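Local coordinates for protein adenosine kinase (Sinorhizobium meliloti, PDB 3UBO) that probably transfers a phosphate group from ATP to adenosine, yielding AMP and ADP, as a pfkB-family kinase, at residues A[12-17]-A[77-82]; A[81-86]-A[101-106]; A[60-65]-A[156-161]; A[135-140]-A[163-168]. All coordinates share one frame; numbering follows the deposited sequence.

Interactions 1, 2 and 3 all reach the central parallel sheet, in which strands 102-103, 77-80, 6-11 and 152-158 lie side by side. Interaction 1 holds the middle ground. Its centre is about 7 Å from the centres of interactions 2 and 3, and it shares Gly81 and Lys82 with interaction 2. Along the chain, interactions 1 and 3 interleave. Interaction 2 is nested inside the loop that interaction 3 closes. Interaction 4 follows interactions 1 and 2 but interleaves with interaction 3, and its centre is about 12 Å from those of interactions 1 and 3. Interactions 1 and 3 line the adenosine site, while 2 and 4 pack the sheet edge and the loops beside it.

Interaction 1 (A[12-17]-A[77-82]); sequences GNAIVD and AAYFGK. With ADN (adenosine), chain C.
Tyr79 and Gly12 make the polar link between these segments. Tyr79 OH donates a hydrogen bond to Gly12 O, modelled at a doubtful 2.4 Å. The Tyr79 ring reaches Gly12 because CG is anti to the backbone N (chi1 174°), which swings the ring off strand 77-80 toward 12-17.

The apolar contacts centre on Ala14. Its methyl sits at the edge of the Tyr79 ring, near the ring plane, with CB 4.3 Å from Tyr79 CE2. The same CB rests 3.4 Å from Lys82 O, and it also meets Gly81 CA. Gly81 has no side chain, and a CB there would run into Ala14 CB. All the touching residues are buried.

A second set of contacts holds adenosine. Asn13 ND2 donates to N1 of the base at 2.8 Å, with an angle of 161° at the hydrogen. It also reaches Tyr160 O. Asp17 takes the two ribose hydroxyls, one on each carboxylate oxygen. O2' donates to Asp17 OD1 at 2.9 Å, and O3' donates to Asp17 OD2. Between these polar ends, Ile15 packs its CD1 against one face of the adenine, 3.2 Å from C4.

Segment 12-17 runs from the end of core strand 6-11 into strand 16-21 of the smaller mixed sheet, and reads the base and the ribose on the way. A core sheet joined to a smaller sheet at the nucleoside site is the arrangement of ribokinase-like, pfkB-family kinases.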
loop_
_atom_site.group_PDB
_atom_site.type_symbol
_atom_site.label_atom_id
_atom_site.label_comp_id
_atom_site.label_asym_id
_atom_site.label_seq_id
_atom_site.Cartn_x
_atom_site.Cartn_y
_atom_site.Cartn_z
ATOM N N GLY A 12 -3.976 16.702 13.590
ATOM C CA GLY A 12 -4.925 16.348 12.544
ATOM C C GLY A 12 -5.561 14.973 12.765
ATOM O O GLY A 12 -5.087 14.173 13.581
ATOM N N ASN A 13 -6.649 14.715 12.048
ATOM C CA ASN A 13 -7.347 13.439 12.070
ATOM C C ASN A 13 -6.460 12.289 11.649
ATOM O O ASN A 13 -5.998 12.237 10.494
ATOM C CB ASN A 13 -8.459 13.575 11.076
ATOM C CG ASN A 13 -9.517 14.410 11.579
ATOM O OD1 ASN A 13 -9.861 14.271 12.765
ATOM N ND2 ASN A 13 -10.048 15.303 10.763
ATOM N N ALA A 14 -6.194 11.360 12.546
ATOM C CA ALA A 14 -5.376 10.230 12.183
ATOM C C ALA A 14 -6.165 9.242 11.301
ATOM O O ALA A 14 -7.161 8.666 11.736
ATOM C CB ALA A 14 -4.854 9.555 13.419
ATOM N N ILE A 15 -5.759 9.054 10.061
ATOM C CA ILE A 15 -6.600 8.361 9.059
ATOM C C ILE A 15 -5.788 7.324 8.276
ATOM O O ILE A 15 -4.661 7.604 7.845
ATOM C CB ILE A 15 -7.278 9.338 8.085
ATOM C CG1 ILE A 15 -8.202 10.285 8.874
ATOM C CG2 ILE A 15 -7.974 8.578 7.007
ATOM C CD1 ILE A 15 -8.798 11.360 8.020
ATOM N N VAL A 16 -6.310 6.101 8.166
ATOM C CA VAL A 16 -5.703 5.183 7.211
ATOM C C VAL A 16 -6.479 5.154 5.887
ATOM O O VAL A 16 -7.724 5.126 5.896
ATOM C CB VAL A 16 -5.429 3.829 7.781
ATOM C CG1 VAL A 16 -4.707 2.916 6.708
ATOM C CG2 VAL A 16 -4.607 4.025 8.967
ATOM N N ASP A 17 -5.735 5.276 4.785
ATOM C CA ASP A 17 -6.301 5.399 3.434
ATOM C C ASP A 17 -6.421 4.079 2.723
ATOM O O ASP A 17 -5.417 3.319 2.568
ATOM C CB ASP A 17 -5.436 6.327 2.563
ATOM C CG ASP A 17 -5.642 7.763 2.905
ATOM O OD1 ASP A 17 -6.399 7.948 3.861
ATOM O OD2 ASP A 17 -5.089 8.696 2.288
ATOM N N ALA A 77 10.100 16.598 13.370
ATOM C CA ALA A 77 8.639 16.727 13.387
ATOM C C ALA A 77 7.968 15.876 14.497
ATOM O O ALA A 77 8.538 14.900 14.995
ATOM C CB ALA A 77 8.078 16.350 11.977
ATOM N N ALA A 78 6.732 16.231 14.806
ATOM C CA ALA A 78 5.955 15.542 15.851
ATOM C C ALA A 78 4.471 15.671 15.529
ATOM O O ALA A 78 4.027 16.647 14.825
ATOM C CB ALA A 78 6.250 16.101 17.262
ATOM N N TYR A 79 3.706 14.686 16.026
ATOM C CA TYR A 79 2.320 14.552 15.556
ATOM C C TYR A 79 1.426 14.125 16.687
ATOM O O TYR A 79 1.822 13.315 17.547
ATOM C CB TYR A 79 2.177 13.616 14.277
ATOM C CG TYR A 79 0.697 13.342 13.867
ATOM C CD1 TYR A 79 -0.047 14.312 13.191
ATOM C CD2 TYR A 79 0.057 12.132 14.194
ATOM C CE1 TYR A 79 -1.331 14.114 12.853
ATOM C CE2 TYR A 79 -1.249 11.911 13.825
ATOM C CZ TYR A 79 -1.930 12.921 13.171
ATOM O OH TYR A 79 -3.242 12.745 12.844
ATOM N N PHE A 80 0.241 14.718 16.710
ATOM C CA PHE A 80 -0.769 14.276 17.656
ATOM C C PHE A 80 -1.987 13.829 16.850
ATOM O O PHE A 80 -2.509 14.645 16.027
ATOM C CB PHE A 80 -1.264 15.414 18.594
ATOM C CG PHE A 80 -0.191 16.115 19.402
ATOM C CD1 PHE A 80 1.012 15.473 19.739
ATOM C CD2 PHE A 80 -0.418 17.439 19.869
ATOM C CE1 PHE A 80 1.951 16.132 20.566
ATOM C CE2 PHE A 80 0.515 18.109 20.636
ATOM C CZ PHE A 80 1.685 17.461 21.020
ATOM N N GLY A 81 -2.440 12.596 17.056
ATOM C CA GLY A 81 -3.591 12.076 16.343
ATOM C C GLY A 81 -4.426 11.142 17.197
ATOM O O GLY A 81 -3.986 10.696 18.257
ATOM N N LYS A 82 -5.636 10.845 16.734
ATOM C CA LYS A 82 -6.537 9.961 17.460
ATOM C C LYS A 82 -6.680 8.616 16.755
ATOM O O LYS A 82 -7.173 8.543 15.629
ATOM C CB LYS A 82 -7.911 10.614 17.627
ATOM C CG LYS A 82 -8.384 10.704 19.070
ATOM C CD LYS A 82 -7.623 9.738 19.962
ATOM C CE LYS A 82 -7.234 10.391 21.278
ATOM N NZ LYS A 82 -6.445 9.469 22.143
HETATM O "O5'" ADN C . -5.277 15.511 1.251
HETATM C "C5'" ADN C . -4.600 14.201 1.342
HETATM C "C4'" ADN C . -5.045 13.330 2.567
HETATM O "O4'" ADN C . -6.311 13.720 3.112
HETATM C "C3'" ADN C . -5.089 11.716 2.655
HETATM O "O3'" ADN C . -3.959 10.885 2.773
HETATM C "C2'" ADN C . -6.157 11.469 3.773
HETATM O "O2'" ADN C . -5.767 10.571 4.834
HETATM C "C1'" ADN C . -6.474 12.854 4.179
HETATM N N9 ADN C . -7.890 12.979 4.639
HETATM C C8 ADN C . -9.126 12.647 4.011
HETATM N N7 ADN C . -10.208 13.099 4.813
HETATM C C5 ADN C . -9.629 13.721 5.935
HETATM C C6 ADN C . -10.193 14.336 7.086
HETATM N N6 ADN C . -11.615 14.456 7.263
HETATM N N1 ADN C . -9.291 14.884 8.069
HETATM C C2 ADN C . -7.873 14.800 7.881
HETATM N N3 ADN C . -7.270 14.196 6.750
HETATM C C4 ADN C . -8.177 13.651 5.810
#

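Interaction 2 (A[81-86]-A[101-106]); sequences GKVADD and VHFQTK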
loop_
_atom_site.group_PDB
_atom_site.type_symbol
_atom_site.label_atom_id
_atom_site.label_comp_id
_atom_site.label_asym_id
_atom_site.label_seq_id
_atom_site.Cartn_x
_atom_site.Cartn_y
_atom_site.Cartn_z
ATOM N N GLY A 81 -2.440 12.596 17.056
ATOM C CA GLY A 81 -3.591 12.076 16.343
ATOM C C GLY A 81 -4.426 11.142 17.197
ATOM O O GLY A 81 -3.986 10.696 18.257
ATOM N N LYS A 82 -5.636 10.845 16.734
ATOM C CA LYS A 82 -6.537 9.961 17.460
ATOM C C LYS A 82 -6.680 8.616 16.755
ATOM O O LYS A 82 -7.173 8.543 15.629
ATOM C CB LYS A 82 -7.911 10.614 17.627
ATOM C CG LYS A 82 -8.384 10.704 19.070
ATOM C CD LYS A 82 -7.623 9.738 19.962
ATOM C CE LYS A 82 -7.234 10.391 21.278
ATOM N NZ LYS A 82 -6.445 9.469 22.143
ATOM N N VAL A 83 -6.244 7.553 17.425
ATOM C CA VAL A 83 -6.324 6.210 16.866
ATOM C C VAL A 83 -6.714 5.192 17.933
ATOM O O VAL A 83 -6.492 5.412 19.124
ATOM C CB VAL A 83 -4.989 5.783 16.227
ATOM C CG1 VAL A 83 -4.653 6.687 15.050
ATOM C CG2 VAL A 83 -3.875 5.809 17.262
ATOM N N ALA A 84 -7.296 4.079 17.499
ATOM C CA ALA A 84 -7.711 3.048 18.400
ATOM C C ALA A 84 -6.607 2.031 18.617
ATOM O O ALA A 84 -5.596 2.025 17.952
ATOM C CB ALA A 84 -8.979 2.425 17.956
ATOM N N ASP A 85 -6.783 1.228 19.648
ATOM C CA ASP A 85 -5.825 0.223 20.086
ATOM C C ASP A 85 -5.851 -0.990 19.114
ATOM O O ASP A 85 -5.466 -2.109 19.465
ATOM C CB ASP A 85 -6.222 -0.208 21.502
ATOM C CG ASP A 85 -5.245 -1.236 22.109
ATOM O OD1 ASP A 85 -4.177 -1.449 21.449
ATOM O OD2 ASP A 85 -5.534 -1.796 23.237
ATOM N N ASP A 86 -6.263 -0.751 17.867
ATOM C CA ASP A 86 -6.478 -1.819 16.857
ATOM C C ASP A 86 -5.350 -1.945 15.772
ATOM O O ASP A 86 -4.282 -1.342 15.876
ATOM C CB ASP A 86 -7.850 -1.607 16.210
ATOM C CG ASP A 86 -7.977 -0.242 15.599
ATOM O OD1 ASP A 86 -6.887 0.285 15.233
ATOM O OD2 ASP A 86 -9.129 0.280 15.482
ATOM N N VAL A 101 9.151 10.740 13.010
ATOM C CA VAL A 101 8.306 11.669 13.730
ATOM C C VAL A 101 8.039 11.164 15.143
ATOM O O VAL A 101 8.088 9.952 15.414
ATOM C CB VAL A 101 6.984 11.965 13.001
ATOM C CG1 VAL A 101 6.046 12.672 13.923
ATOM C CG2 VAL A 101 7.235 12.790 11.795
ATOM N N HIS A 102 7.816 12.126 16.047
ATOM C CA HIS A 102 7.522 11.878 17.472
ATOM C C HIS A 102 6.017 11.763 17.541
ATOM O O HIS A 102 5.260 12.709 17.174
ATOM C CB HIS A 102 8.070 12.995 18.427
ATOM C CG HIS A 102 7.558 12.897 19.851
ATOM N ND1 HIS A 102 8.216 12.183 20.842
ATOM C CD2 HIS A 102 6.439 13.414 20.441
ATOM C CE1 HIS A 102 7.516 12.251 21.968
ATOM N NE2 HIS A 102 6.441 12.998 21.753
ATOM N N PHE A 103 5.608 10.570 17.966
ATOM C CA PHE A 103 4.189 10.214 18.085
ATOM C C PHE A 103 3.939 9.378 19.335
ATOM O O PHE A 103 4.350 8.210 19.386
ATOM C CB PHE A 103 3.743 9.391 16.889
ATOM C CG PHE A 103 2.277 9.110 16.908
ATOM C CD1 PHE A 103 1.369 10.172 16.835
ATOM C CD2 PHE A 103 1.792 7.797 16.997
ATOM C CE1 PHE A 103 0.011 9.927 16.822
ATOM C CE2 PHE A 103 0.445 7.567 16.998
ATOM C CZ PHE A 103 -0.450 8.627 16.906
ATOM N N GLN A 104 3.269 9.973 20.326
ATOM C CA GLN A 104 3.180 9.404 21.671
ATOM C C GLN A 104 1.732 9.423 22.129
ATOM O O GLN A 104 1.364 8.661 23.017
ATOM C CB GLN A 104 4.105 10.154 22.634
ATOM C CG GLN A 104 5.546 9.739 22.460
ATOM C CD GLN A 104 5.720 8.205 22.586
ATOM O OE1 GLN A 104 5.140 7.604 23.518
ATOM N NE2 GLN A 104 6.488 7.563 21.664
ATOM N N THR A 105 0.908 10.273 21.506
ATOM C CA THR A 105 -0.540 10.248 21.747
ATOM C C THR A 105 -1.145 8.873 22.107
ATOM O O THR A 105 -0.801 7.864 21.484
ATOM C CB THR A 105 -1.334 10.917 20.653
ATOM O OG1 THR A 105 -1.066 12.316 20.735
ATOM C CG2 THR A 105 -2.794 10.696 20.938
ATOM N N LYS A 106 -1.987 8.841 23.164
ATOM C CA LYS A 106 -2.540 7.588 23.691
ATOM C C LYS A 106 -3.693 7.035 22.833
ATOM O O LYS A 106 -4.582 7.770 22.427
ATOM C CB LYS A 106 -2.992 7.788 25.120
ATOM C CG LYS A 106 -3.082 6.480 25.960
ATOM C CD LYS A 106 -4.223 6.493 27.049
ATOM C CE LYS A 106 -3.785 5.740 28.377
ATOM N NZ LYS A 106 -2.329 6.002 28.775
#
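The Phe103 ring meets segment 81-86 by its edge. Gly81 N lies in the ring plane, 3.6 Å from Phe103 CE1. Val83 CG2 comes to the same rim, 4.4 Å from Phe103 CZ. The ring points this way because CG is anti to the backbone N (chi1 -175°). Thr93 and Ile96 of helix 87-98 also pack on it.

The unit is a beta-alpha-beta crossover. Strand 77-80 leads through this loop into helix 87-98, and the chain returns as the short outermost strand 102-103. His102 bonds to Ala77 and Tyr79 through the backbone, so the two strands are parallel neighbours. Asp86 is the N-cap of the helix, with OD1 bonded to Gly89 N.

Thr105 is the second point of contact. Its CG2 faces Gly81 O, and its CB is 3.6 Å from that same oxygen. It also packs on Phe80. A glycine here would probably open a gap beside the Gly81 carbonyl and take a supporting contact from Phe80.

Lys82 closes the far end of the contact. Its chain is bent at chi2 and chi3, which brings the amino group back over segment 101-106. Asp143 is a long, weak ion-pair partner of that group. Lys82 NZ lies 4.0 Å from Thr105 CG2 and 2.5 Å from Lys106 O.

Interaction 3 (A[60-65]-A[156-161]); sequences GGSAGN and YFEGYL. With ADN (adenosine), chain C.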
loop_
_atom_site.group_PDB
_atom_site.type_symbol
_atom_site.label_atom_id
_atom_site.label_comp_id
_atom_site.label_asym_id
_atom_site.label_seq_id
_atom_site.Cartn_x
_atom_site.Cartn_y
_atom_site.Cartn_z
ATOM N N GLY A 60 -2.522 7.962 5.962
ATOM C CA GLY A 60 -2.796 9.290 5.465
ATOM C C GLY A 60 -2.955 10.258 6.635
ATOM O O GLY A 60 -2.124 10.379 7.560
ATOM N N GLY A 61 -4.087 10.938 6.581
ATOM C CA GLY A 61 -4.440 12.018 7.475
ATOM C C GLY A 61 -3.716 13.228 6.934
ATOM O O GLY A 61 -2.488 13.230 6.975
ATOM N N SER A 62 -4.460 14.208 6.404
ATOM C CA SER A 62 -3.832 15.432 5.903
ATOM C C SER A 62 -2.599 15.984 6.728
ATOM O O SER A 62 -1.461 15.929 6.241
ATOM C CB SER A 62 -4.863 16.480 5.584
ATOM O OG SER A 62 -4.200 17.651 5.230
ATOM N N ALA A 63 -2.805 16.408 7.979
ATOM C CA ALA A 63 -1.716 16.761 8.856
ATOM C C ALA A 63 -0.687 15.663 9.085
ATOM O O ALA A 63 0.495 15.938 9.263
ATOM C CB ALA A 63 -2.236 17.226 10.200
ATOM N N GLY A 64 -1.082 14.410 9.092
ATOM C CA GLY A 64 -0.114 13.373 9.401
ATOM C C GLY A 64 0.881 13.217 8.271
ATOM O O GLY A 64 2.012 12.740 8.487
ATOM N N ASN A 65 0.448 13.625 7.064
ATOM C CA ASN A 65 1.213 13.467 5.870
ATOM C C ASN A 65 2.261 14.576 5.900
ATOM O O ASN A 65 3.462 14.343 5.684
ATOM C CB ASN A 65 0.299 13.577 4.624
ATOM C CG ASN A 65 -0.559 12.320 4.374
ATOM O OD1 ASN A 65 -0.237 11.187 4.842
ATOM N ND2 ASN A 65 -1.651 12.522 3.606
ATOM N N TYR A 156 1.126 23.068 13.357
ATOM C CA TYR A 156 0.242 23.073 12.198
ATOM C C TYR A 156 -0.867 22.051 12.365
ATOM O O TYR A 156 -0.620 20.949 12.898
ATOM C CB TYR A 156 1.080 22.751 11.021
ATOM C CG TYR A 156 0.387 22.515 9.700
ATOM C CD1 TYR A 156 0.036 23.581 8.878
ATOM C CD2 TYR A 156 0.149 21.227 9.241
ATOM C CE1 TYR A 156 -0.551 23.382 7.645
ATOM C CE2 TYR A 156 -0.431 21.009 7.970
ATOM C CZ TYR A 156 -0.781 22.090 7.163
ATOM O OH TYR A 156 -1.354 21.893 5.897
ATOM N N PHE A 157 -2.079 22.431 11.934
ATOM C CA PHE A 157 -3.300 21.653 12.211
ATOM C C PHE A 157 -4.341 21.841 11.118
ATOM O O PHE A 157 -4.390 22.900 10.472
ATOM C CB PHE A 157 -3.929 22.068 13.577
ATOM C CG PHE A 157 -4.604 23.451 13.550
ATOM C CD1 PHE A 157 -3.885 24.608 13.879
ATOM C CD2 PHE A 157 -5.932 23.593 13.135
ATOM C CE1 PHE A 157 -4.478 25.861 13.812
ATOM C CE2 PHE A 157 -6.538 24.839 13.066
ATOM C CZ PHE A 157 -5.809 25.977 13.407
ATOM N N GLU A 158 -5.203 20.827 10.949
ATOM C CA GLU A 158 -6.218 20.823 9.856
ATOM C C GLU A 158 -7.461 21.639 10.194
ATOM O O GLU A 158 -7.897 21.613 11.358
ATOM C CB GLU A 158 -6.679 19.368 9.458
ATOM C CG GLU A 158 -5.593 18.329 9.033
ATOM C CD GLU A 158 -5.863 16.954 9.682
ATOM O OE1 GLU A 158 -5.138 15.981 9.294
ATOM O OE2 GLU A 158 -6.777 16.859 10.609
ATOM N N GLY A 159 -8.020 22.354 9.218
ATOM C CA GLY A 159 -9.413 22.767 9.275
ATOM C C GLY A 159 -10.310 21.539 9.496
ATOM O O GLY A 159 -11.342 21.587 10.199
ATOM N N TYR A 160 -9.881 20.407 8.924
ATOM C CA TYR A 160 -10.621 19.138 8.971
ATOM C C TYR A 160 -11.039 18.728 10.386
ATOM O O TYR A 160 -11.803 17.768 10.547
ATOM C CB TYR A 160 -9.774 17.978 8.401
ATOM C CG TYR A 160 -9.828 17.801 6.903
ATOM C CD1 TYR A 160 -8.712 17.319 6.204
ATOM C CD2 TYR A 160 -10.961 18.120 6.184
ATOM C CE1 TYR A 160 -8.714 17.192 4.829
ATOM C CE2 TYR A 160 -10.970 17.980 4.807
ATOM C CZ TYR A 160 -9.836 17.515 4.133
ATOM O OH TYR A 160 -9.842 17.349 2.767
ATOM N N LEU A 161 -10.467 19.425 11.378
ATOM C CA LEU A 161 -10.507 19.090 12.796
ATOM C C LEU A 161 -11.700 19.765 13.414
ATOM O O LEU A 161 -12.067 19.495 14.542
ATOM C CB LEU A 161 -9.270 19.606 13.505
ATOM C CG LEU A 161 -8.058 18.685 13.576
ATOM C CD1 LEU A 161 -7.044 19.244 14.568
ATOM C CD2 LEU A 161 -8.406 17.252 13.936
HETATM O "O5'" ADN C . -5.277 15.511 1.251
HETATM C "C5'" ADN C . -4.600 14.201 1.342
HETATM C "C4'" ADN C . -5.045 13.330 2.567
HETATM O "O4'" ADN C . -6.311 13.720 3.112
HETATM C "C3'" ADN C . -5.089 11.716 2.655
HETATM O "O3'" ADN C . -3.959 10.885 2.773
HETATM C "C2'" ADN C . -6.157 11.469 3.773
HETATM O "O2'" ADN C . -5.767 10.571 4.834
HETATM C "C1'" ADN C . -6.474 12.854 4.179
HETATM N N9 ADN C . -7.890 12.979 4.639
HETATM C C8 ADN C . -9.126 12.647 4.011
HETATM N N7 ADN C . -10.208 13.099 4.813
HETATM C C5 ADN C . -9.629 13.721 5.935
HETATM C C6 ADN C . -10.193 14.336 7.086
HETATM N N6 ADN C . -11.615 14.456 7.263
HETATM N N1 ADN C . -9.291 14.884 8.069
HETATM C C2 ADN C . -7.873 14.800 7.881
HETATM N N3 ADN C . -7.270 14.196 6.750
HETATM C C4 ADN C . -8.177 13.651 5.810
#
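Glu158 OE1 accepts a hydrogen bond from Ala63 N at 2.7 Å, with an angle of 154° at the hydrogen. The donor comes on the anti side of the carboxylate, 17° out of its plane. The Glu158 chain bends at chi2 (137°), which turns OE1 to Ala63 N. The other oxygen, OE2, takes the backbone N of Asn13. The carboxylate is thus held at both ends, between the first turn of helix 62-73 and segment 12-17. The helix start probably favours the negative charge. The Ala63 methyl packs on the carboxylate. With alanine replacing Glu158, Ala63 N and Asn13 N would probably lose their acceptor.

Ser62 CB sits at the edge of the Tyr160 ring, 4.0 Å from CD1. One face of that ring meets the base, with C6 3.4 Å above the ring plane and offset toward the rim. Ser62 OG bonds to Asp280.

The helix start also binds the nucleoside. Ser62 N donates to N3 at 2.8 Å, Gly61 N to O2', and Asn65 ND2 to O3' at 2.9 Å. Paired glycines before a helix at the ribose, here Gly60 and Gly61, are consistent with the di-glycine signature of pfkB-family kinases.

Interaction 4 (A[135-140]-A[163-168]); sequences ACVELG and DPPRAK
The rings of Pro164 and Pro165 pack on Val137 from the facing loop. One loop follows strand 127-132 of the small mixed sheet. The other follows strand 152-158 of the core sheet of this ribokinase-like fold. The contact joins these loops near the adenosine pocket, with the Pro164 side chain about 7 Å from the ligand.

Pro164 pushes its CB into the hollow beside the short 3-10 turn, 3.8 Å from Val137 CA and 3.6 Å from Cys136 O. Pro165 crosses the Val137 side chain at a slant. Its CD lies 3.6 Å from Val137 CB. Leu139 brings CD2 against the Ala167 methyl at 3.9 Å. Leu139 CG is anti to the backbone N (chi1 172°), which turns the branched end inward.

Arg166 folds along the outer side, bent at chi3. One face of its guanidinium meets Gly140 CA, where the absence of a CB lets the flat group lie close. Glu138 O sits at the edge, in the guanidinium plane, 3.7 Å from Arg166 NH1. The charged partner is Glu142, which forms a salt bridge with NH2. Gly140 CA also makes a CA-H...O contact of 3.3 Å with Arg166 O.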
loop_
_atom_site.group_PDB
_atom_site.type_symbol
_atom_site.label_atom_id
_atom_site.label_comp_id
_atom_site.label_asym_id
_atom_site.label_seq_id
_atom_site.Cartn_x
_atom_site.Cartn_y
_atom_site.Cartn_z
ATOM N N ALA A 135 -12.093 6.601 15.757
ATOM C CA ALA A 135 -11.336 7.143 16.882
ATOM C C ALA A 135 -11.119 8.688 16.861
ATOM O O ALA A 135 -11.325 9.351 17.858
ATOM C CB ALA A 135 -10.012 6.360 17.074
ATOM N N CYS A 136 -10.769 9.293 15.735
ATOM C CA CYS A 136 -10.658 10.748 15.636
ATOM C C CYS A 136 -11.698 11.672 16.383
ATOM O O CYS A 136 -11.458 12.861 16.581
ATOM C CB CYS A 136 -10.534 11.140 14.147
ATOM S SG CYS A 136 -9.095 10.252 13.364
ATOM N N VAL A 137 -12.853 11.198 16.797
ATOM C CA VAL A 137 -13.764 12.154 17.469
ATOM C C VAL A 137 -13.389 12.374 18.951
ATOM O O VAL A 137 -13.662 13.412 19.526
ATOM C CB VAL A 137 -15.230 11.723 17.376
ATOM C CG1 VAL A 137 -15.739 11.819 15.946
ATOM C CG2 VAL A 137 -15.374 10.313 17.966
ATOM N N GLU A 138 -12.743 11.356 19.512
ATOM C CA GLU A 138 -12.151 11.303 20.863
ATOM C C GLU A 138 -10.901 12.157 21.004
ATOM O O GLU A 138 -10.228 12.083 22.011
ATOM C CB GLU A 138 -11.692 9.866 21.210
ATOM C CG GLU A 138 -12.749 8.767 21.185
ATOM C CD GLU A 138 -13.873 8.939 22.234
ATOM O OE1 GLU A 138 -13.712 9.818 23.150
ATOM O OE2 GLU A 138 -14.904 8.185 22.146
ATOM N N LEU A 139 -10.531 12.926 19.991
ATOM C CA LEU A 139 -9.313 13.684 20.155
ATOM C C LEU A 139 -9.691 14.973 20.810
ATOM O O LEU A 139 -10.635 15.676 20.356
ATOM C CB LEU A 139 -8.631 13.984 18.820
ATOM C CG LEU A 139 -7.427 14.945 18.914
ATOM C CD1 LEU A 139 -6.071 14.202 19.126
ATOM C CD2 LEU A 139 -7.427 15.940 17.761
ATOM N N GLY A 140 -8.934 15.293 21.843
ATOM C CA GLY A 140 -9.168 16.544 22.515
ATOM C C GLY A 140 -7.991 17.052 23.335
ATOM O O GLY A 140 -6.841 16.561 23.151
ATOM N N ASP A 163 -14.656 19.184 12.315
ATOM C CA ASP A 163 -15.710 18.173 12.206
ATOM C C ASP A 163 -15.916 17.386 13.485
ATOM O O ASP A 163 -17.062 17.294 13.968
ATOM C CB ASP A 163 -15.493 17.230 11.003
ATOM C CG ASP A 163 -15.814 17.895 9.677
ATOM O OD1 ASP A 163 -16.831 18.630 9.642
ATOM O OD2 ASP A 163 -15.036 17.727 8.691
ATOM N N PRO A 164 -14.837 16.800 14.044
ATOM C CA PRO A 164 -15.071 16.092 15.303
ATOM C C PRO A 164 -15.637 17.045 16.379
ATOM O O PRO A 164 -15.958 18.219 16.107
ATOM C CB PRO A 164 -13.681 15.526 15.688
ATOM C CG PRO A 164 -12.783 15.764 14.602
ATOM C CD PRO A 164 -13.500 16.528 13.486
ATOM N N PRO A 165 -15.818 16.538 17.599
ATOM C CA PRO A 165 -16.562 17.431 18.507
ATOM C C PRO A 165 -15.626 18.433 19.257
ATOM O O PRO A 165 -15.864 19.671 19.240
ATOM C CB PRO A 165 -17.251 16.456 19.479
ATOM C CG PRO A 165 -16.850 15.052 19.041
ATOM C CD PRO A 165 -15.646 15.186 18.138
ATOM N N ARG A 166 -14.542 17.872 19.817
ATOM C CA ARG A 166 -13.667 18.538 20.752
ATOM C C ARG A 166 -12.223 18.672 20.297
ATOM O O ARG A 166 -11.292 18.671 21.124
ATOM C CB ARG A 166 -13.658 17.736 22.045
ATOM C CG ARG A 166 -15.032 17.341 22.501
ATOM C CD ARG A 166 -14.917 16.110 23.265
ATOM N NE ARG A 166 -13.903 16.178 24.332
ATOM C CZ ARG A 166 -12.855 15.343 24.398
ATOM N NH1 ARG A 166 -12.723 14.423 23.430
ATOM N NH2 ARG A 166 -11.964 15.403 25.404
ATOM N N ALA A 167 -12.011 18.800 18.999
ATOM C CA ALA A 167 -10.656 18.987 18.546
ATOM C C ALA A 167 -10.293 20.467 18.613
ATOM O O ALA A 167 -9.245 20.764 19.158
ATOM C CB ALA A 167 -10.401 18.374 17.168
ATOM N N LYS A 168 -11.139 21.371 18.085
ATOM C CA LYS A 168 -11.046 22.822 18.347
ATOM C C LYS A 168 -10.562 23.207 19.811
ATOM O O LYS A 168 -9.819 24.189 19.980
ATOM C CB LYS A 168 -12.384 23.516 17.997
ATOM C CG LYS A 168 -13.605 23.137 18.915
ATOM C CD LYS A 168 -14.941 23.156 18.123
ATOM C CE LYS A 168 -15.783 24.454 18.279
ATOM N NZ LYS A 168 -16.507 24.996 17.017
#